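Local coordinates for inactivation-no-after-potential D protein (Drosophila melanogaster, PDB 2QKV) that probably acts as a scaffold in fly photoreceptors, gathering members of the visual G protein-coupled signalling cascade through peptide-binding PDZ domains, at residues 13-24 with 37-46. The protein carries 1 engineered substitution. Numbering follows the deposited sequence.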
loop_
_atom_site.group_PDB
_atom_site.type_symbol
_atom_site.label_atom_id
_atom_site.label_comp_id
_atom_site.label_asym_id
_atom_site.label_seq_id
_atom_site.Cartn_x
_atom_site.Cartn_y
_atom_site.Cartn_z
ATOM N N ASP A 13 -28.885 3.120 -1.918
ATOM C CA ASP A 13 -29.441 2.335 -3.008
ATOM C C ASP A 13 -30.153 3.216 -4.014
ATOM O O ASP A 13 -30.960 4.083 -3.643
ATOM C CB ASP A 13 -30.432 1.293 -2.482
ATOM C CG ASP A 13 -29.775 0.242 -1.626
ATOM O OD1 ASP A 13 -29.629 0.462 -0.400
ATOM O OD2 ASP A 13 -29.389 -0.808 -2.180
ATOM N N LEU A 14 -29.852 2.996 -5.288
ATOM C CA LEU A 14 -30.485 3.764 -6.350
ATOM C C LEU A 14 -30.520 2.984 -7.654
ATOM O O LEU A 14 -29.903 1.925 -7.788
ATOM C CB LEU A 14 -29.751 5.085 -6.559
ATOM C CG LEU A 14 -28.278 5.043 -6.962
ATOM C CD1 LEU A 14 -28.162 4.852 -8.486
ATOM C CD2 LEU A 14 -27.600 6.346 -6.530
ATOM N N MET A 15 -31.277 3.514 -8.604
ATOM C CA MET A 15 -31.410 2.907 -9.920
ATOM C C MET A 15 -30.794 3.882 -10.904
ATOM O O MET A 15 -31.294 4.991 -11.079
ATOM C CB MET A 15 -32.888 2.690 -10.263
ATOM C CG MET A 15 -33.121 2.191 -11.681
ATOM S SD MET A 15 -32.347 0.596 -12.012
ATOM C CE MET A 15 -33.501 -0.469 -11.253
ATOM N N LYS A 16 -29.695 3.484 -11.533
ATOM C CA LYS A 16 -29.032 4.357 -12.488
ATOM C C LYS A 16 -29.900 4.528 -13.728
ATOM O O LYS A 16 -30.588 3.599 -14.145
ATOM C CB LYS A 16 -27.669 3.778 -12.877
ATOM C CG LYS A 16 -26.787 4.760 -13.624
ATOM C CD LYS A 16 -25.367 4.250 -13.764
ATOM C CE LYS A 16 -24.497 5.285 -14.453
ATOM N NZ LYS A 16 -24.577 6.604 -13.767
ATOM N N LYS A 17 -29.875 5.727 -14.302
ATOM C CA LYS A 17 -30.649 6.014 -15.504
ATOM C C LYS A 17 -29.720 6.529 -16.597
ATOM O O LYS A 17 -28.795 7.298 -16.332
ATOM C CB LYS A 17 -31.729 7.058 -15.209
ATOM C CG LYS A 17 -32.766 6.618 -14.182
ATOM C CD LYS A 17 -33.561 5.404 -14.655
ATOM C CE LYS A 17 -34.587 4.979 -13.610
ATOM N NZ LYS A 17 -35.454 3.862 -14.087
ATOM N N ALA A 18 -29.962 6.094 -17.830
ATOM C CA ALA A 18 -29.138 6.528 -18.950
ATOM C C ALA A 18 -29.142 8.049 -19.024
ATOM O O ALA A 18 -30.169 8.689 -18.798
ATOM C CB ALA A 18 -29.672 5.939 -20.251
ATOM N N GLY A 19 -27.987 8.626 -19.327
ATOM C CA GLY A 19 -27.892 10.070 -19.437
ATOM C C GLY A 19 -27.800 10.815 -18.123
ATOM O O GLY A 19 -27.691 12.041 -18.110
ATOM N N LYS A 20 -27.848 10.084 -17.013
ATOM C CA LYS A 20 -27.761 10.714 -15.703
ATOM C C LYS A 20 -26.584 10.125 -14.926
ATOM O O LYS A 20 -26.707 9.066 -14.311
ATOM C CB LYS A 20 -29.068 10.514 -14.931
ATOM C CG LYS A 20 -29.115 11.262 -13.608
ATOM C CD LYS A 20 -30.446 11.965 -13.402
ATOM C CE LYS A 20 -30.640 13.073 -14.424
ATOM N NZ LYS A 20 -31.918 13.806 -14.218
ATOM N N GLU A 21 -25.446 10.819 -14.971
ATOM C CA GLU A 21 -24.228 10.380 -14.283
ATOM C C GLU A 21 -24.438 10.385 -12.777
ATOM O O GLU A 21 -25.231 11.165 -12.257
ATOM C CB GLU A 21 -23.058 11.332 -14.551
ATOM C CG GLU A 21 -22.842 11.782 -15.976
ATOM C CD GLU A 21 -22.116 13.114 -16.019
ATOM O OE1 GLU A 21 -21.016 13.216 -15.431
ATOM O OE2 GLU A 21 -22.647 14.065 -16.627
ATOM N N LEU A 22 -23.698 9.535 -12.078
ATOM C CA LEU A 22 -23.787 9.486 -10.626
ATOM C C LEU A 22 -23.337 10.830 -10.070
ATOM O O LEU A 22 -23.821 11.277 -9.027
ATOM C CB LEU A 22 -22.886 8.385 -10.070
ATOM C CG LEU A 22 -23.265 6.931 -10.324
ATOM C CD1 LEU A 22 -22.199 6.041 -9.698
ATOM C CD2 LEU A 22 -24.627 6.630 -9.716
ATOM N N GLY A 23 -22.392 11.464 -10.762
ATOM C CA GLY A 23 -21.895 12.758 -10.332
ATOM C C GLY A 23 -20.893 12.706 -9.195
ATOM O O GLY A 23 -20.734 13.682 -8.464
ATOM N N LEU A 24 -20.211 11.575 -9.054
ATOM C CA LEU A 24 -19.238 11.401 -7.980
ATOM C C LEU A 24 -17.811 11.296 -8.495
ATOM O O LEU A 24 -17.531 10.454 -9.343
ATOM C CB LEU A 24 -19.526 10.113 -7.207
ATOM C CG LEU A 24 -20.931 9.835 -6.684
ATOM C CD1 LEU A 24 -20.970 8.436 -6.053
ATOM C CD2 LEU A 24 -21.303 10.895 -5.680
ATOM N N ASP A 37 -15.597 14.709 -4.638
ATOM C CA ASP A 37 -16.535 15.755 -5.022
ATOM C C ASP A 37 -17.813 15.109 -5.542
ATOM O O ASP A 37 -17.806 13.959 -5.970
ATOM C CB ASP A 37 -15.930 16.639 -6.114
ATOM C CG ASP A 37 -16.531 18.030 -6.128
ATOM O OD1 ASP A 37 -17.569 18.248 -5.457
ATOM O OD2 ASP A 37 -15.969 18.906 -6.811
ATOM N N LEU A 38 -18.921 15.837 -5.481
ATOM C CA LEU A 38 -20.171 15.298 -5.986
ATOM C C LEU A 38 -21.081 16.424 -6.426
ATOM O O LEU A 38 -21.088 17.498 -5.833
ATOM C CB LEU A 38 -20.862 14.413 -4.940
ATOM C CG LEU A 38 -21.542 14.978 -3.692
ATOM C CD1 LEU A 38 -22.133 13.814 -2.881
ATOM C CD2 LEU A 38 -20.541 15.756 -2.852
ATOM N N ILE A 39 -21.832 16.171 -7.488
ATOM C CA ILE A 39 -22.737 17.168 -8.022
ATOM C C ILE A 39 -24.142 16.888 -7.528
ATOM O O ILE A 39 -24.731 15.846 -7.824
ATOM C CB ILE A 39 -22.691 17.171 -9.560
ATOM C CG1 ILE A 39 -23.216 15.852 -10.112
ATOM C CG2 ILE A 39 -21.250 17.356 -10.017
ATOM C CD1 ILE A 39 -23.203 15.791 -11.616
ATOM N N GLN A 40 -24.665 17.831 -6.756
ATOM C CA GLN A 40 -25.994 17.716 -6.185
ATOM C C GLN A 40 -27.059 17.764 -7.272
ATOM O O GLN A 40 -26.875 18.422 -8.291
ATOM C CB GLN A 40 -26.201 18.849 -5.170
ATOM C CG GLN A 40 -25.370 18.717 -3.882
ATOM C CD GLN A 40 -23.927 18.266 -4.119
ATOM O OE1 GLN A 40 -23.680 17.145 -4.575
ATOM N NE2 GLN A 40 -22.972 19.137 -3.805
ATOM N N GLY A 41 -28.163 17.052 -7.061
ATOM C CA GLY A 41 -29.237 17.054 -8.040
ATOM C C GLY A 41 -29.320 15.883 -9.008
ATOM O O GLY A 41 -30.229 15.838 -9.837
ATOM N N GLN A 42 -28.399 14.926 -8.923
ATOM C CA GLN A 42 -28.438 13.780 -9.830
ATOM C C GLN A 42 -29.418 12.691 -9.400
ATOM O O GLN A 42 -30.277 12.277 -10.179
ATOM C CB GLN A 42 -27.039 13.176 -9.984
ATOM C CG GLN A 42 -26.005 14.111 -10.600
ATOM C CD GLN A 42 -26.415 14.623 -11.971
ATOM O OE1 GLN A 42 -26.798 15.786 -12.122
ATOM N NE2 GLN A 42 -26.340 13.755 -12.976
ATOM N N TYR A 43 -29.270 12.212 -8.169
ATOM C CA TYR A 43 -30.140 11.175 -7.627
ATOM C C TYR A 43 -30.559 11.554 -6.215
ATOM O O TYR A 43 -29.736 11.995 -5.415
ATOM C CB TYR A 43 -29.428 9.819 -7.590
ATOM C CG TYR A 43 -29.163 9.251 -8.959
ATOM C CD1 TYR A 43 -28.050 9.651 -9.700
ATOM C CD2 TYR A 43 -30.056 8.351 -9.541
ATOM C CE1 TYR A 43 -27.841 9.170 -10.995
ATOM C CE2 TYR A 43 -29.854 7.866 -10.831
ATOM C CZ TYR A 43 -28.746 8.284 -11.550
ATOM O OH TYR A 43 -28.554 7.829 -12.836
ATOM N N PRO A 44 -31.853 11.403 -5.899
ATOM C CA PRO A 44 -32.379 11.731 -4.574
ATOM C C PRO A 44 -31.648 11.018 -3.441
ATOM O O PRO A 44 -31.368 11.626 -2.411
ATOM C CB PRO A 44 -33.843 11.311 -4.675
ATOM C CG PRO A 44 -34.160 11.602 -6.116
ATOM C CD PRO A 44 -32.946 11.044 -6.823
ATOM N N GLU A 45 -31.334 9.738 -3.634
ATOM C CA GLU A 45 -30.634 8.973 -2.603
ATOM C C GLU A 45 -29.229 9.519 -2.332
ATOM O O GLU A 45 -28.756 9.499 -1.196
ATOM C CB GLU A 45 -30.567 7.485 -2.981
ATOM C CG GLU A 45 -30.521 7.204 -4.474
ATOM C CD GLU A 45 -31.903 7.157 -5.118
ATOM O OE1 GLU A 45 -32.645 6.172 -4.894
ATOM O OE2 GLU A 45 -32.250 8.113 -5.844
ATOM N N ILE A 46 -28.553 10.013 -3.365
ATOM C CA ILE A 46 -27.226 10.574 -3.167
ATOM C C ILE A 46 -27.377 11.899 -2.424
ATOM O O ILE A 46 -26.677 12.166 -1.446
ATOM C CB ILE A 46 -26.498 10.810 -4.523
ATOM C CG1 ILE A 46 -26.206 9.465 -5.192
ATOM C CG2 ILE A 46 -25.218 11.605 -4.308
ATOM C CD1 ILE A 46 -25.410 9.599 -6.522
HETATM O O HOH W 1 -33.038 5.731 -7.783
HETATM O O HOH W 2 -24.298 13.199 -7.310
#
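Tyr43 reaches across to Lys16, Lys17 and Lys20 and shows how one phenol can close a loop through its hydroxyl. Its OH receives the backbone N-H of Lys17 (N to OH 2.9 Å, nearly straight at 167°) and gives its own proton to the carbonyl of Lys20 (OH to O 2.7 Å), the hydroxyl oxygen sitting 24° out of the plane of that carbonyl. Both partners sit at the ring edge, while Leu14 CD1 lies over one face, 4.1 Å above the plane and offset toward the rim. A phenylalanine at Tyr43 would keep the ring packing but would probably leave the Lys17 N-H and the Lys20 carbonyl without their common mate, freeing the 17-20 turn to shift. The apolar packing continues inward: with CG between its backbone N and carbonyl carbon (chi1 60°), Leu14 sends one methyl over the tyrosine face and the other, CD2, to Ile46 CG1 (3.7 Å), and Ile46 CD1 also nears the Leu22 carbonyl.

In the PDZ fold, the segment between the first two strands is the carboxylate-binding loop, where ligand C termini generally dock. Here residues 16-23, probably its equivalent, are backed by the turn and short helix that follow strand 33-38. Gly23 completes the close-fitting part: its O accepts Ile39 N, and Ile39 CG1 packs 3.4 Å from Gly23 CA, where any CB would collide with it. Beside it Gln42, bent at chi2, turns NE2 to the Glu21 carbonyl (NE2 to Glu21 O 2.9 Å), the acceptor lying in its amide plane. Next to this, Leu24 and Leu38 form an antiparallel non-hydrogen-bonded pair.

Toward solvent the fit relaxes. The exposed Lys20 slides its aliphatic chain past the tyrosine in the opposite direction. At the other margin, a water accepts from Met15 N and donates weakly to Glu45 OE1.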